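Local coordinates for protein FAD dependent oxidoreductase (Chelativorans sp. BNC1, PDB 6PXS) that oxidises iminodiacetate as an FAD-dependent oxidase of the DadA oxidoreductase family, with flavin-adenine dinucleotide bound as its cofactor, at residues Tyr174-Leu179 and Leu211-Leu216; Asp197-Thr202 and Ala324-Gly329. One frame throughout, in Å; residues are numbered along the deposited sequence.

Contact 1: Tyr174-Leu179 and Leu211-Leu216. With FAD (flavin-adenine dinucleotide), chain E.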
loop_
_atom_site.group_PDB
_atom_site.type_symbol
_atom_site.label_atom_id
_atom_site.label_comp_id
_atom_site.label_asym_id
_atom_site.label_seq_id
_atom_site.Cartn_x
_atom_site.Cartn_y
_atom_site.Cartn_z
ATOM N N TYR A 174 -18.441 11.813 -11.224
ATOM C CA TYR A 174 -18.034 13.213 -11.231
ATOM C C TYR A 174 -19.072 14.001 -12.012
ATOM O O TYR A 174 -19.284 13.745 -13.201
ATOM C CB TYR A 174 -16.645 13.385 -11.848
ATOM C CG TYR A 174 -16.071 14.778 -11.704
ATOM C CD1 TYR A 174 -15.467 15.180 -10.519
ATOM C CD2 TYR A 174 -16.124 15.688 -12.752
ATOM C CE1 TYR A 174 -14.937 16.451 -10.380
ATOM C CE2 TYR A 174 -15.598 16.962 -12.624
ATOM C CZ TYR A 174 -15.005 17.339 -11.436
ATOM O OH TYR A 174 -14.479 18.605 -11.300
ATOM N N VAL A 175 -19.722 14.951 -11.341
ATOM C CA VAL A 175 -20.781 15.750 -11.937
ATOM C C VAL A 175 -20.327 17.205 -11.995
ATOM O O VAL A 175 -19.335 17.599 -11.379
ATOM C CB VAL A 175 -22.111 15.622 -11.170
ATOM C CG1 VAL A 175 -22.574 14.174 -11.160
ATOM C CG2 VAL A 175 -21.968 16.160 -9.751
ATOM N N SER A 176 -21.079 18.004 -12.751
ATOM C CA SER A 176 -20.761 19.414 -12.933
ATOM C C SER A 176 -22.016 20.259 -12.753
ATOM O O SER A 176 -23.059 19.746 -12.334
ATOM C CB SER A 176 -20.145 19.643 -14.314
ATOM O OG SER A 176 -19.511 20.907 -14.390
ATOM N N LEU A 177 -21.928 21.551 -13.067
ATOM C CA LEU A 177 -23.040 22.474 -12.893
ATOM C C LEU A 177 -23.057 23.479 -14.034
ATOM O O LEU A 177 -22.002 23.901 -14.515
ATOM C CB LEU A 177 -22.941 23.223 -11.556
ATOM C CG LEU A 177 -22.997 22.381 -10.279
ATOM C CD1 LEU A 177 -22.707 23.247 -9.063
ATOM C CD2 LEU A 177 -24.348 21.699 -10.136
ATOM N N ARG A 178 -24.259 23.858 -14.465
ATOM C CA ARG A 178 -24.431 24.962 -15.398
ATOM C C ARG A 178 -25.680 25.741 -15.008
ATOM O O ARG A 178 -26.585 25.219 -14.354
ATOM C CB ARG A 178 -24.515 24.483 -16.858
ATOM C CG ARG A 178 -25.824 23.819 -17.277
ATOM C CD ARG A 178 -25.908 23.745 -18.798
ATOM N NE ARG A 178 -27.116 23.075 -19.272
ATOM C CZ ARG A 178 -27.503 23.047 -20.545
ATOM N NH1 ARG A 178 -26.782 23.659 -21.477
ATOM N NH2 ARG A 178 -28.617 22.413 -20.889
ATOM N N LEU A 179 -25.712 27.005 -15.423
ATOM C CA LEU A 179 -26.770 27.938 -15.051
ATOM C C LEU A 179 -27.744 28.060 -16.218
ATOM O O LEU A 179 -27.386 28.575 -17.283
ATOM C CB LEU A 179 -26.172 29.293 -14.681
ATOM C CG LEU A 179 -27.071 30.323 -13.997
ATOM C CD1 LEU A 179 -27.666 29.771 -12.710
ATOM C CD2 LEU A 179 -26.275 31.588 -13.718
ATOM N N LEU A 211 -18.521 25.301 -8.819
ATOM C CA LEU A 211 -19.400 26.436 -8.557
ATOM C C LEU A 211 -19.033 27.635 -9.420
ATOM O O LEU A 211 -19.905 28.448 -9.751
ATOM C CB LEU A 211 -19.349 26.819 -7.077
ATOM C CG LEU A 211 -19.965 25.830 -6.085
ATOM C CD1 LEU A 211 -19.720 26.302 -4.660
ATOM C CD2 LEU A 211 -21.455 25.645 -6.341
ATOM N N ALA A 212 -17.757 27.764 -9.795
ATOM C CA ALA A 212 -17.347 28.861 -10.662
ATOM C C ALA A 212 -18.066 28.830 -12.001
ATOM O O ALA A 212 -18.128 29.857 -12.684
ATOM C CB ALA A 212 -15.834 28.820 -10.885
ATOM N N LEU A 213 -18.610 27.674 -12.392
ATOM C CA LEU A 213 -19.357 27.579 -13.640
ATOM C C LEU A 213 -20.637 28.403 -13.610
ATOM O O LEU A 213 -21.206 28.681 -14.672
ATOM C CB LEU A 213 -19.692 26.115 -13.933
ATOM C CG LEU A 213 -18.522 25.132 -13.838
ATOM C CD1 LEU A 213 -18.975 23.720 -14.167
ATOM C CD2 LEU A 213 -17.388 25.555 -14.751
ATOM N N LEU A 214 -21.099 28.803 -12.425
ATOM C CA LEU A 214 -22.325 29.570 -12.269
ATOM C C LEU A 214 -22.054 31.043 -11.981
ATOM O O LEU A 214 -22.950 31.750 -11.509
ATOM C CB LEU A 214 -23.178 28.965 -11.154
ATOM C CG LEU A 214 -23.367 27.446 -11.214
ATOM C CD1 LEU A 214 -24.243 26.971 -10.067
ATOM C CD2 LEU A 214 -23.958 27.021 -12.547
ATOM N N GLY A 215 -20.840 31.517 -12.251
ATOM C CA GLY A 215 -20.489 32.893 -11.973
ATOM C C GLY A 215 -20.218 33.199 -10.518
ATOM O O GLY A 215 -20.061 34.374 -10.170
ATOM N N LEU A 216 -20.162 32.185 -9.660
ATOM C CA LEU A 216 -19.909 32.398 -8.245
ATOM C C LEU A 216 -18.412 32.522 -7.978
ATOM O O LEU A 216 -17.572 32.057 -8.753
ATOM C CB LEU A 216 -20.488 31.250 -7.416
ATOM C CG LEU A 216 -21.994 31.018 -7.540
ATOM C CD1 LEU A 216 -22.386 29.709 -6.877
ATOM C CD2 LEU A 216 -22.767 32.175 -6.931
HETATM P PA FAD E . -14.602 16.291 2.058
HETATM O O1A FAD E . -13.325 16.447 1.320
HETATM O O2A FAD E . -14.558 15.242 3.173
HETATM O O5B FAD E . -15.798 15.976 1.093
HETATM C C5B FAD E . -15.775 16.386 -0.290
HETATM C C4B FAD E . -16.269 15.244 -1.138
HETATM O O4B FAD E . -16.903 15.764 -2.331
HETATM C C3B FAD E . -15.178 14.286 -1.618
HETATM O O3B FAD E . -15.634 12.940 -1.556
HETATM C C2B FAD E . -14.942 14.736 -3.061
HETATM O O2B FAD E . -14.440 13.687 -3.881
HETATM C C1B FAD E . -16.362 15.121 -3.463
HETATM N N9A FAD E . -16.445 16.029 -4.602
HETATM C C8A FAD E . -15.859 17.261 -4.727
HETATM N N7A FAD E . -16.105 17.854 -5.871
HETATM C C5A FAD E . -16.910 16.946 -6.545
HETATM C C6A FAD E . -17.515 16.974 -7.816
HETATM N N6A FAD E . -17.399 17.992 -8.673
HETATM N N1A FAD E . -18.253 15.903 -8.182
HETATM C C2A FAD E . -18.375 14.880 -7.333
HETATM N N3A FAD E . -17.850 14.745 -6.112
HETATM C C4A FAD E . -17.125 15.817 -5.775
HETATM N N1 FAD E . -11.823 18.406 12.050
HETATM C C2 FAD E . -12.147 18.282 13.370
HETATM O O2 FAD E . -13.236 18.667 13.808
HETATM N N3 FAD E . -11.245 17.708 14.250
HETATM C C4 FAD E . -9.993 17.228 13.925
HETATM O O4 FAD E . -9.276 16.739 14.795
HETATM C C4X FAD E . -9.655 17.367 12.521
HETATM N N5 FAD E . -8.490 16.940 12.127
HETATM C C5X FAD E . -8.167 17.071 10.785
HETATM C C6 FAD E . -6.922 16.619 10.348
HETATM C C7 FAD E . -6.551 16.722 9.011
HETATM C C7M FAD E . -5.199 16.223 8.577
HETATM C C8 FAD E . -7.437 17.300 8.089
HETATM C C8M FAD E . -7.063 17.429 6.635
HETATM C C9 FAD E . -8.680 17.751 8.523
HETATM C C9A FAD E . -9.051 17.643 9.859
HETATM N N10 FAD E . -10.304 18.089 10.327
HETATM C C10 FAD E . -10.637 17.971 11.657
HETATM C "C1'" FAD E . -11.272 18.712 9.410
HETATM C "C2'" FAD E . -12.196 17.703 8.730
HETATM O "O2'" FAD E . -11.469 16.526 8.376
HETATM C "C3'" FAD E . -12.775 18.334 7.463
HETATM O "O3'" FAD E . -13.133 19.684 7.735
HETATM C "C4'" FAD E . -14.003 17.617 6.903
HETATM O "O4'" FAD E . -13.668 16.255 6.644
HETATM C "C5'" FAD E . -14.505 18.282 5.639
HETATM O "O5'" FAD E . -15.600 17.513 5.100
HETATM P P FAD E . -16.242 17.881 3.711
HETATM O O1P FAD E . -16.587 19.374 3.705
HETATM O O2P FAD E . -17.360 16.969 3.355
HETATM O O3P FAD E . -15.025 17.672 2.711
#

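Contact 2: Asp197-Thr202 and Ala324-Gly329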
loop_
_atom_site.group_PDB
_atom_site.type_symbol
_atom_site.label_atom_id
_atom_site.label_comp_id
_atom_site.label_asym_id
_atom_site.label_seq_id
_atom_site.Cartn_x
_atom_site.Cartn_y
_atom_site.Cartn_z
ATOM N N ASP A 197 -35.057 18.668 -7.870
ATOM C CA ASP A 197 -35.723 19.865 -7.365
ATOM C C ASP A 197 -34.743 20.772 -6.633
ATOM O O ASP A 197 -34.809 22.000 -6.760
ATOM C CB ASP A 197 -36.874 19.476 -6.435
ATOM C CG ASP A 197 -37.881 18.555 -7.098
ATOM O OD1 ASP A 197 -38.008 18.601 -8.340
ATOM O OD2 ASP A 197 -38.548 17.785 -6.375
ATOM N N GLU A 198 -33.830 20.184 -5.864
ATOM C CA GLU A 198 -32.885 20.930 -5.049
ATOM C C GLU A 198 -31.518 20.272 -5.130
ATOM O O GLU A 198 -31.411 19.043 -5.149
ATOM C CB GLU A 198 -33.346 20.993 -3.587
ATOM C CG GLU A 198 -34.605 21.816 -3.368
ATOM C CD GLU A 198 -34.351 23.306 -3.473
ATOM O OE1 GLU A 198 -33.169 23.707 -3.526
ATOM O OE2 GLU A 198 -35.334 24.078 -3.495
ATOM N N ILE A 199 -30.474 21.096 -5.175
ATOM C CA ILE A 199 -29.096 20.628 -5.232
ATOM C C ILE A 199 -28.360 21.134 -4.000
ATOM O O ILE A 199 -28.513 22.295 -3.607
ATOM C CB ILE A 199 -28.386 21.097 -6.519
ATOM C CG1 ILE A 199 -29.111 20.556 -7.754
ATOM C CG2 ILE A 199 -26.927 20.650 -6.512
ATOM C CD1 ILE A 199 -28.614 21.138 -9.063
ATOM N N ILE A 200 -27.565 20.256 -3.395
ATOM C CA ILE A 200 -26.684 20.605 -2.288
ATOM C C ILE A 200 -25.259 20.292 -2.717
ATOM O O ILE A 200 -24.970 19.170 -3.149
ATOM C CB ILE A 200 -27.045 19.843 -1.000
ATOM C CG1 ILE A 200 -28.476 20.168 -0.572
ATOM C CG2 ILE A 200 -26.069 20.195 0.115
ATOM C CD1 ILE A 200 -28.934 19.402 0.652
ATOM N N VAL A 201 -24.376 21.275 -2.597
ATOM C CA VAL A 201 -22.982 21.134 -2.997
ATOM C C VAL A 201 -22.148 21.104 -1.723
ATOM O O VAL A 201 -21.898 22.140 -1.097
ATOM C CB VAL A 201 -22.537 22.256 -3.939
ATOM C CG1 VAL A 201 -21.066 22.098 -4.293
ATOM C CG2 VAL A 201 -23.391 22.250 -5.195
ATOM N N THR A 202 -21.717 19.904 -1.340
ATOM C CA THR A 202 -20.818 19.683 -0.213
ATOM C C THR A 202 -19.484 19.140 -0.712
ATOM O O THR A 202 -18.922 18.197 -0.152
ATOM C CB THR A 202 -21.445 18.732 0.799
ATOM O OG1 THR A 202 -21.903 17.553 0.126
ATOM C CG2 THR A 202 -22.613 19.400 1.508
ATOM N N ALA A 324 -31.957 29.763 -7.791
ATOM C CA ALA A 324 -32.959 28.888 -7.206
ATOM C C ALA A 324 -32.495 27.439 -7.249
ATOM O O ALA A 324 -31.764 27.025 -8.153
ATOM C CB ALA A 324 -34.292 29.027 -7.942
ATOM N N GLY A 325 -32.928 26.670 -6.254
ATOM C CA GLY A 325 -32.638 25.250 -6.227
ATOM C C GLY A 325 -31.185 24.908 -5.987
ATOM O O GLY A 325 -30.710 23.881 -6.483
ATOM N N LEU A 326 -30.462 25.739 -5.239
ATOM C CA LEU A 326 -29.057 25.497 -4.949
ATOM C C LEU A 326 -28.777 25.820 -3.491
ATOM O O LEU A 326 -29.246 26.833 -2.966
ATOM C CB LEU A 326 -28.143 26.335 -5.854
ATOM C CG LEU A 326 -26.637 26.169 -5.626
ATOM C CD1 LEU A 326 -26.223 24.716 -5.789
ATOM C CD2 LEU A 326 -25.848 27.060 -6.575
ATOM N N THR A 327 -28.007 24.949 -2.845
ATOM C CA THR A 327 -27.611 25.122 -1.455
ATOM C C THR A 327 -26.166 24.668 -1.310
ATOM O O THR A 327 -25.778 23.630 -1.853
ATOM C CB THR A 327 -28.520 24.323 -0.512
ATOM O OG1 THR A 327 -29.889 24.668 -0.760
ATOM C CG2 THR A 327 -28.184 24.615 0.941
ATOM N N ILE A 328 -25.372 25.450 -0.585
ATOM C CA ILE A 328 -23.939 25.216 -0.466
ATOM C C ILE A 328 -23.588 25.001 0.997
ATOM O O ILE A 328 -24.066 25.727 1.875
ATOM C CB ILE A 328 -23.121 26.386 -1.051
ATOM C CG1 ILE A 328 -23.456 26.573 -2.531
ATOM C CG2 ILE A 328 -21.625 26.143 -0.870
ATOM C CD1 ILE A 328 -22.750 27.748 -3.173
ATOM N N GLY A 329 -22.753 23.998 1.250
ATOM C CA GLY A 329 -22.143 23.809 2.548
ATOM C C GLY A 329 -20.666 23.512 2.400
ATOM O O GLY A 329 -20.291 22.500 1.799
#

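Contact 1: Tyr174-Leu179 and Leu211-Leu216
L177 and L214 both place CG beside the backbone N and opposite the carbonyl carbon (chi1 -62° and -48°), and their extended second torsions carry the methyl branches into a shared apolar layer. The two side chains cross at a slant: CD2 of L214 reaches the strand at CB of L177 (4.1 Å), while its CD1 lies 4.2 Å from L177 CD1. The same CD2 passes along the backbone at R178 and ends 3.8 Å from L179 CB, so that L214 spans L177 to L179. L211 works differently, lying alongside L177 with both pointing the same way and bringing its CD2 to 3.8 Å from L177 CD1. The contact thereby seats the hairpin of strands 176-180 and 183-187 against the turn that follows helix 207-211, next to the central sheet of the Rossmann-type fold. R178 points away from that turn and forms a salt bridge with E185 on the partner strand. Just before the hairpin, the chain borders the adenine of FAD: N6A donates a weak hydrogen bond to V175 O (3.4 Å), and Y174 CE1 approaches N6A at 3.4 Å with its ring set obliquely. With an alanine in place of Y174, a gap would probably open beside the adenine amino group, and H33 of the second subunit would lose the ring it meets edge-to-face. L213 lies beside the carbonyl of L177 and packs on S176 of the second subunit.

Contact 2: Asp197-Thr202 and Ala324-Gly329
V201, I199 and L326 meet on one face of two neighbouring parallel strands, with CD1 of L326 reaching across to V201 CG2 at 3.8 Å and to I199 CG2 at 4.2 Å. L326 swings its CG anti to the backbone N (chi1 179°), which brings the leucine's end, CD1, over the neighbouring strand and slants it across both partners. On the other face, I200 and T327 run side by side and point the same way, I200 CG1 being 4.2 Å from T327 CB; helix 336-352 covers both. E198, by contrast, folds back at its second torsion (chi2 -74°), so that its carboxylate lies near G325 CA, and its OE1 forms a salt bridge with R319. The main chains are joined in parallel register by four bonds: I199 N to G325 O, T327 N to I199 O (2.8 Å), V201 N to T327 O (2.8 Å) and the nearly straight G329 N to V201 O (173°). These strands are neighbours in the central sheet of the Rossmann-type domain, where strand 3-6 flanks 198-201 on its second edge. At the FAD end, T202 OG1 hydrogen-bonds the carbonyls of I6 and G7, tying this strand to what is probably the glycine-rich turn of the Rossmann motif. With backbone bonds satisfying the polar main chain, the face of I199, V201, L326 and I328 can be hydrocarbon, and E198 probably depends on R319 to balance its charge.

The two contacts adjoin, their centres 11 Å apart, and merge into one apolar core: L211 CD1 packs on I328 CD1 at 3.7 Å, L214 CD1 on L326 CD2 at 3.8 Å, and L177 also comes up to V201. Contact 2 is buried within the central, mixed sheet, where its two strands run parallel, and is built on regular backbone hydrogen bonds. Contact 1 is only partly buried, joins a two-stranded hairpin to a turn, and relies across its segments on leucine side chains. No other protein chain touches contact 2, whereas contact 1 faces the second subunit. Both border FAD, 174-179 at the adenine and 197-202 through T202.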